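Local atomic coordinates of periplasmic His/Glu/Gln/Arg/opine family-binding protein (Silicibacter pomeroyi, PDB entry 3I6V), a protein that binds lysine in a cleft, probably as the periplasmic solute-binding component of an ABC transporter for amino acids and opines. Residues V149-D152 / R153-V157; Y96-S100 / D101-L105; G206-N209 / T210-K214. All blocks are in the same frame, centred on the assembly; numbering follows the deposited sequence.

Contact 1: V149-D152 / R153-V157; sequences VFAD and RDYLV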
# COMPACT_ATOMS: atom_id res chain seq x y z
N VAL A 149 7.90 6.53 13.18
CA VAL A 149 7.33 5.49 12.33
C VAL A 149 7.97 5.66 10.96
O VAL A 149 8.16 6.80 10.49
CB VAL A 149 5.77 5.60 12.22
CG1 VAL A 149 5.36 7.03 11.84
CG2 VAL A 149 5.23 4.58 11.20
N PHE A 150 8.28 4.54 10.31
CA PHE A 150 8.79 4.55 8.93
C PHE A 150 7.76 3.86 8.05
O PHE A 150 7.45 2.69 8.26
CB PHE A 150 10.14 3.82 8.89
CG PHE A 150 10.85 3.88 7.56
CD1 PHE A 150 11.28 5.10 7.03
CD2 PHE A 150 11.12 2.70 6.85
CE1 PHE A 150 11.97 5.15 5.80
CE2 PHE A 150 11.80 2.71 5.64
CZ PHE A 150 12.23 3.94 5.10
N ALA A 151 7.23 4.58 7.06
CA ALA A 151 6.10 4.10 6.28
C ALA A 151 6.07 4.77 4.94
O ALA A 151 6.87 5.66 4.66
CB ALA A 151 4.75 4.40 7.05
N ASP A 152 5.11 4.37 4.13
CA ASP A 152 4.94 4.94 2.81
C ASP A 152 4.58 6.41 2.93
O ASP A 152 3.71 6.79 3.77
CB ASP A 152 3.82 4.20 2.13
CG ASP A 152 3.55 4.68 0.77
OD1 ASP A 152 4.29 4.27 -0.16
OD2 ASP A 152 2.56 5.45 0.62
N ARG A 153 5.26 7.24 2.13
CA ARG A 153 5.10 8.68 2.20
C ARG A 153 3.66 9.08 1.86
O ARG A 153 3.10 9.99 2.49
CB ARG A 153 6.07 9.42 1.27
CG ARG A 153 5.98 10.96 1.45
CD ARG A 153 7.03 11.76 0.63
NE ARG A 153 6.71 13.17 0.80
CZ ARG A 153 7.14 13.92 1.82
NH1 ARG A 153 7.96 13.43 2.74
NH2 ARG A 153 6.76 15.18 1.88
N ASP A 154 3.05 8.43 0.87
CA ASP A 154 1.70 8.81 0.52
C ASP A 154 0.65 8.45 1.57
O ASP A 154 -0.40 9.11 1.64
CB ASP A 154 1.32 8.33 -0.87
CG ASP A 154 2.09 9.09 -1.95
OD1 ASP A 154 2.89 9.99 -1.61
OD2 ASP A 154 1.91 8.78 -3.13
N TYR A 155 0.95 7.44 2.39
CA TYR A 155 0.11 7.11 3.52
C TYR A 155 0.29 8.21 4.59
O TYR A 155 -0.70 8.70 5.19
CB TYR A 155 0.49 5.73 4.08
CG TYR A 155 -0.18 5.41 5.41
CD1 TYR A 155 -1.57 5.19 5.50
CD2 TYR A 155 0.58 5.32 6.57
CE1 TYR A 155 -2.17 4.89 6.74
CE2 TYR A 155 0.00 5.02 7.79
CZ TYR A 155 -1.37 4.83 7.88
OH TYR A 155 -1.88 4.58 9.13
N LEU A 156 1.54 8.61 4.81
CA LEU A 156 1.86 9.60 5.87
C LEU A 156 1.47 11.05 5.56
O LEU A 156 1.12 11.78 6.49
CB LEU A 156 3.34 9.54 6.27
CG LEU A 156 3.80 8.23 6.92
CD1 LEU A 156 5.36 8.14 6.90
CD2 LEU A 156 3.24 8.00 8.35
N VAL A 157 1.49 11.47 4.30
CA VAL A 157 1.19 12.88 3.97
C VAL A 157 -0.14 13.39 4.59
O VAL A 157 -0.11 14.36 5.34
CB VAL A 157 1.33 13.21 2.46
CG1 VAL A 157 0.64 14.58 2.11
CG2 VAL A 157 2.84 13.23 2.02
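Asp152 caps the helix that starts at Arg153 and grips its first turn with both side chain and backbone. Its carboxylate oxygen OD2 accepts from Tyr155 N at 3.1 Å, the N-cap bond; the amide comes to the anti side of the carboxylate, 16° out of its plane. CG stands anti to the backbone N (chi1 -180°), beside the carbonyl carbon, which swings the carboxylate forward over the amides at the start of the helix, and OD2 also lies 3.0 Å from Asp154 N. The same oxygen takes a hydrogen bond from Tyr18 OH, so a residue far back in the chain helps fix the rotation of the cap. On the backbone, Leu156 N donates to Asp152 O at 3.0 Å, while a bond from Tyr155 N to that carbonyl oxygen is weak.

Packing begins where the strand ends. Ala151 CB rests on Leu156 CD1 at 3.8 Å and has Tyr155 CD2 of the ring at 4.3 Å, approached obliquely. Farther back, the side chains of Val149 and Leu156 run alongside one another in opposing senses, CG1 of Val149 coming to 4.2 Å from CD2 of Leu156. Arg153 turns outward, its extended chain carrying NH1 to a salt bridge with Asp173.

An alanine in place of Asp152 would probably leave Tyr155 N without its side-chain acceptor and Tyr18 OH without this partner, fraying the helix start. The turn belongs to a strand-to-helix junction beside the ligand pocket, the Asp152 side chain lying about 5 Å from the bound lysine. The helix N terminus and the donors from Tyr155 N and Tyr18 OH probably favour the charged form of this buried carboxylate, which could also add to the negative potential felt by a cationic ligand.

Contact 2: Y96-S100 / D101-L105; sequences YVATS and DGADL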
# COMPACT_ATOMS: atom_id res chain seq x y z
N TYR A 96 10.13 9.01 7.41
CA TYR A 96 10.00 8.93 8.85
C TYR A 96 9.04 10.01 9.33
O TYR A 96 9.06 11.14 8.83
CB TYR A 96 11.33 9.11 9.57
CG TYR A 96 12.37 8.04 9.31
CD1 TYR A 96 13.24 8.14 8.23
CD2 TYR A 96 12.48 6.94 10.16
CE1 TYR A 96 14.22 7.15 7.98
CE2 TYR A 96 13.43 5.97 9.94
CZ TYR A 96 14.29 6.08 8.85
OH TYR A 96 15.22 5.10 8.66
N VAL A 97 8.24 9.65 10.31
CA VAL A 97 7.35 10.63 10.96
C VAL A 97 7.50 10.53 12.47
O VAL A 97 7.60 9.44 13.02
CB VAL A 97 5.86 10.49 10.53
CG1 VAL A 97 4.92 11.19 11.56
CG2 VAL A 97 5.67 11.13 9.19
N ALA A 98 7.52 11.70 13.13
CA ALA A 98 7.76 11.75 14.55
C ALA A 98 6.94 12.88 15.23
O ALA A 98 6.27 13.67 14.55
CB ALA A 98 9.28 11.95 14.81
N THR A 99 7.04 12.96 16.55
CA THR A 99 6.39 14.06 17.31
C THR A 99 7.32 15.29 17.54
O THR A 99 6.86 16.35 17.95
CB THR A 99 5.85 13.57 18.66
OG1 THR A 99 6.93 13.08 19.46
CG2 THR A 99 4.82 12.44 18.48
N SER A 100 8.63 15.14 17.28
CA SER A 100 9.56 16.28 17.32
C SER A 100 10.62 16.19 16.23
O SER A 100 10.90 15.10 15.72
CB SER A 100 10.23 16.41 18.68
OG SER A 100 11.14 15.34 18.89
N ASP A 101 11.20 17.32 15.86
CA ASP A 101 12.23 17.36 14.82
C ASP A 101 13.50 16.59 15.19
O ASP A 101 14.15 15.99 14.32
CB ASP A 101 12.53 18.80 14.41
CG ASP A 101 11.40 19.43 13.60
OD1 ASP A 101 11.29 20.68 13.56
OD2 ASP A 101 10.60 18.68 12.98
N GLY A 102 13.81 16.54 16.48
CA GLY A 102 15.01 15.86 16.95
C GLY A 102 14.77 14.44 17.40
O GLY A 102 15.52 13.91 18.23
N ALA A 103 13.72 13.80 16.87
CA ALA A 103 13.45 12.40 17.21
C ALA A 103 14.66 11.56 16.81
O ALA A 103 15.27 11.81 15.78
CB ALA A 103 12.19 11.89 16.50
N ASP A 104 14.99 10.58 17.65
CA ASP A 104 16.08 9.68 17.39
C ASP A 104 15.68 8.55 16.40
O ASP A 104 15.08 7.53 16.79
CB ASP A 104 16.56 9.08 18.72
CG ASP A 104 17.70 8.11 18.56
OD1 ASP A 104 18.34 8.08 17.47
OD2 ASP A 104 17.95 7.35 19.51
N LEU A 105 16.04 8.75 15.14
CA LEU A 105 15.75 7.78 14.07
C LEU A 105 16.57 6.49 14.17
O LEU A 105 16.37 5.58 13.36
CB LEU A 105 15.94 8.42 12.69
CG LEU A 105 15.19 9.71 12.40
CD1 LEU A 105 15.27 10.08 10.92
CD2 LEU A 105 13.71 9.62 12.90
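The end of strand 93-98 and the loop leading toward strand 108-112 fold back on each other through a type I beta turn from Ser100 to Ala103, at the periphery of the mixed sheet. The turn closes through a weak hydrogen bond from Ala103 N to Ser100 O, 3.3 Å long with an angle of 148° at the hydrogen. Asp101 and Gly102 occupy its two central positions.

Beyond the turn, the returning chain sets two side chains against the strand. Ala103 CB meets Ala98 CB at 3.4 Å, tighter than usual for two methyl carbons, so the two alanines press directly on each other just inside the turn. Leu105 meets Tyr96 with both branches. Its CD1 sits over one face of the ring in a CH-pi contact, 4.0 Å from the ring centroid and 18° off the ring normal, displaced toward the rim. The other methyl, CD2, lies 4.0 Å from Tyr96 CD2 and also comes near Tyr96 CB, covering the root of the side chain. Tyr96 carries CG anti to its carbonyl carbon (chi1 -65°), a setting that turns one face of the ring to Leu105.

Around this pair, Tyr96 also meets the ring of Phe150 and touches Tyr120 and Ile121 of helix 116-123, while Leu105 reaches Val170 and Ala148. The loop is thus laid against strands 148-152 and 168-170 as well as against its own strand.

With the single bond across these residues weak, dispersion and CH-pi contacts probably carry much of the hold on the loop. The closely pressed alanine pair probably tolerates little extra bulk, and the aromatic face gives the leucine a broad apolar seat at the protein surface.

Contact 3: G206-N209 / T210-K214; sequences GTLN and TMIKK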
# COMPACT_ATOMS: atom_id res chain seq x y z
N GLY A 206 -4.70 7.96 -20.33
CA GLY A 206 -4.59 9.00 -19.31
C GLY A 206 -5.53 8.88 -18.12
O GLY A 206 -5.46 9.69 -17.19
N THR A 207 -6.41 7.88 -18.11
CA THR A 207 -7.35 7.73 -17.00
C THR A 207 -6.70 7.32 -15.68
O THR A 207 -7.22 7.64 -14.59
CB THR A 207 -8.53 6.78 -17.31
OG1 THR A 207 -8.02 5.53 -17.81
CG2 THR A 207 -9.49 7.41 -18.36
N LEU A 208 -5.57 6.61 -15.75
CA LEU A 208 -4.87 6.19 -14.53
C LEU A 208 -4.22 7.39 -13.88
O LEU A 208 -4.35 7.58 -12.68
CB LEU A 208 -3.85 5.08 -14.81
CG LEU A 208 -3.08 4.55 -13.58
CD1 LEU A 208 -4.01 4.14 -12.43
CD2 LEU A 208 -2.17 3.36 -14.01
N ASN A 209 -3.55 8.23 -14.67
CA ASN A 209 -2.98 9.48 -14.15
C ASN A 209 -4.01 10.36 -13.44
O ASN A 209 -3.72 10.91 -12.38
CB ASN A 209 -2.30 10.30 -15.24
CG ASN A 209 -0.98 9.72 -15.67
OD1 ASN A 209 -0.44 8.80 -15.02
ND2 ASN A 209 -0.42 10.26 -16.75
N THR A 210 -5.20 10.48 -14.04
CA THR A 210 -6.29 11.28 -13.47
C THR A 210 -6.73 10.68 -12.14
O THR A 210 -6.87 11.41 -11.18
CB THR A 210 -7.51 11.36 -14.42
OG1 THR A 210 -7.07 11.84 -15.68
CG2 THR A 210 -8.62 12.31 -13.85
N MET A 211 -6.93 9.36 -12.10
CA MET A 211 -7.29 8.67 -10.85
C MET A 211 -6.21 8.88 -9.79
O MET A 211 -6.53 9.16 -8.65
CB MET A 211 -7.60 7.18 -11.11
CG MET A 211 -8.32 6.45 -9.98
SD MET A 211 -8.84 4.79 -10.37
CE MET A 211 -9.88 5.03 -11.81
N ILE A 212 -4.94 8.81 -10.18
CA ILE A 212 -3.88 9.01 -9.23
C ILE A 212 -3.91 10.43 -8.62
O ILE A 212 -3.80 10.59 -7.40
CB ILE A 212 -2.49 8.74 -9.83
CG1 ILE A 212 -2.32 7.23 -10.15
CG2 ILE A 212 -1.43 9.20 -8.85
CD1 ILE A 212 -1.00 6.89 -10.88
N LYS A 213 -4.02 11.45 -9.48
CA LYS A 213 -4.07 12.84 -9.00
C LYS A 213 -5.33 13.07 -8.14
O LYS A 213 -5.24 13.67 -7.09
CB LYS A 213 -3.99 13.84 -10.18
CG LYS A 213 -2.59 13.95 -10.80
CD LYS A 213 -2.61 14.70 -12.14
CE LYS A 213 -1.21 14.71 -12.78
NZ LYS A 213 -1.30 14.50 -14.29
N LYS A 214 -6.48 12.54 -8.57
CA LYS A 214 -7.72 12.63 -7.77
C LYS A 214 -7.47 12.18 -6.31
O LYS A 214 -7.80 12.91 -5.35
CB LYS A 214 -8.84 11.80 -8.43
CG LYS A 214 -10.16 11.83 -7.67
CD LYS A 214 -11.16 10.83 -8.27
CE LYS A 214 -12.40 10.69 -7.37
NZ LYS A 214 -13.33 9.67 -7.93
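Gly206 O receives the first bond of this helical turn, from Thr210 N at 3.3 Å, and Thr210 OG1 lies 3.1 Å from the same oxygen. The hydroxyl reaches it because OG1 is anti to the carbonyl carbon (chi1 -55°), beside the backbone N, although another acceptor is within reach of its proton. The i to i+4 ladder continues from Met211 N to Thr207 O, from Ile212 N to Leu208 O at 2.8 Å, and from Lys213 N to Asn209 O at 3.0 Å.

Side chains add a thinner layer. Leu208 and Ile212 cross obliquely one turn apart, with CG of Leu208 4.1 Å from CD1 of Ile212, and Ile212 CG1 lies 3.3 Å from Leu208 O. The Lys213 chain passes over Asn209 O, its CG 3.6 Å away. Asn209 itself spends OD1 on the backbone N of Tyr223.

Gly206 has positive phi, 83°, a conformation that favours glycine; it ends the preceding helical course and serves as N-cap of helix 207-216. Thr207 OG1 bonds to Asp205 beside this break. From here Leu208 and Met211 pack on Met202 of helix 189-204, Met211 also reaches Phe30 and Leu34 of helix 30-42, and Lys214 forms a salt bridge with Glu33; the C-terminal tail covers Leu208, Asn209 and Ile212 through Tyr223, Val222 and Ala220.

From the N terminus, contact 2 comes first, where the chain leaves strand 93-98 and folds back through a turn on the way to strand 108-112. Contact 1 follows at the passage from strand 148-152 into helix 153-162, and contact 3 opens helix 207-216, just after the break that ends helix 189-204. All three are local and in series; none nests or crosses. Contacts 1 and 2 share one sheet, since their strands are antiparallel neighbours: Val149 O lies 2.9 Å from Val97 N, probably hydrogen-bonded, and Leu156 packs on Val97. Contact 3 stands apart, against helices 30-42 and 189-204, its centre about 20 Å from that of contact 1 and about 33 Å from that of contact 2.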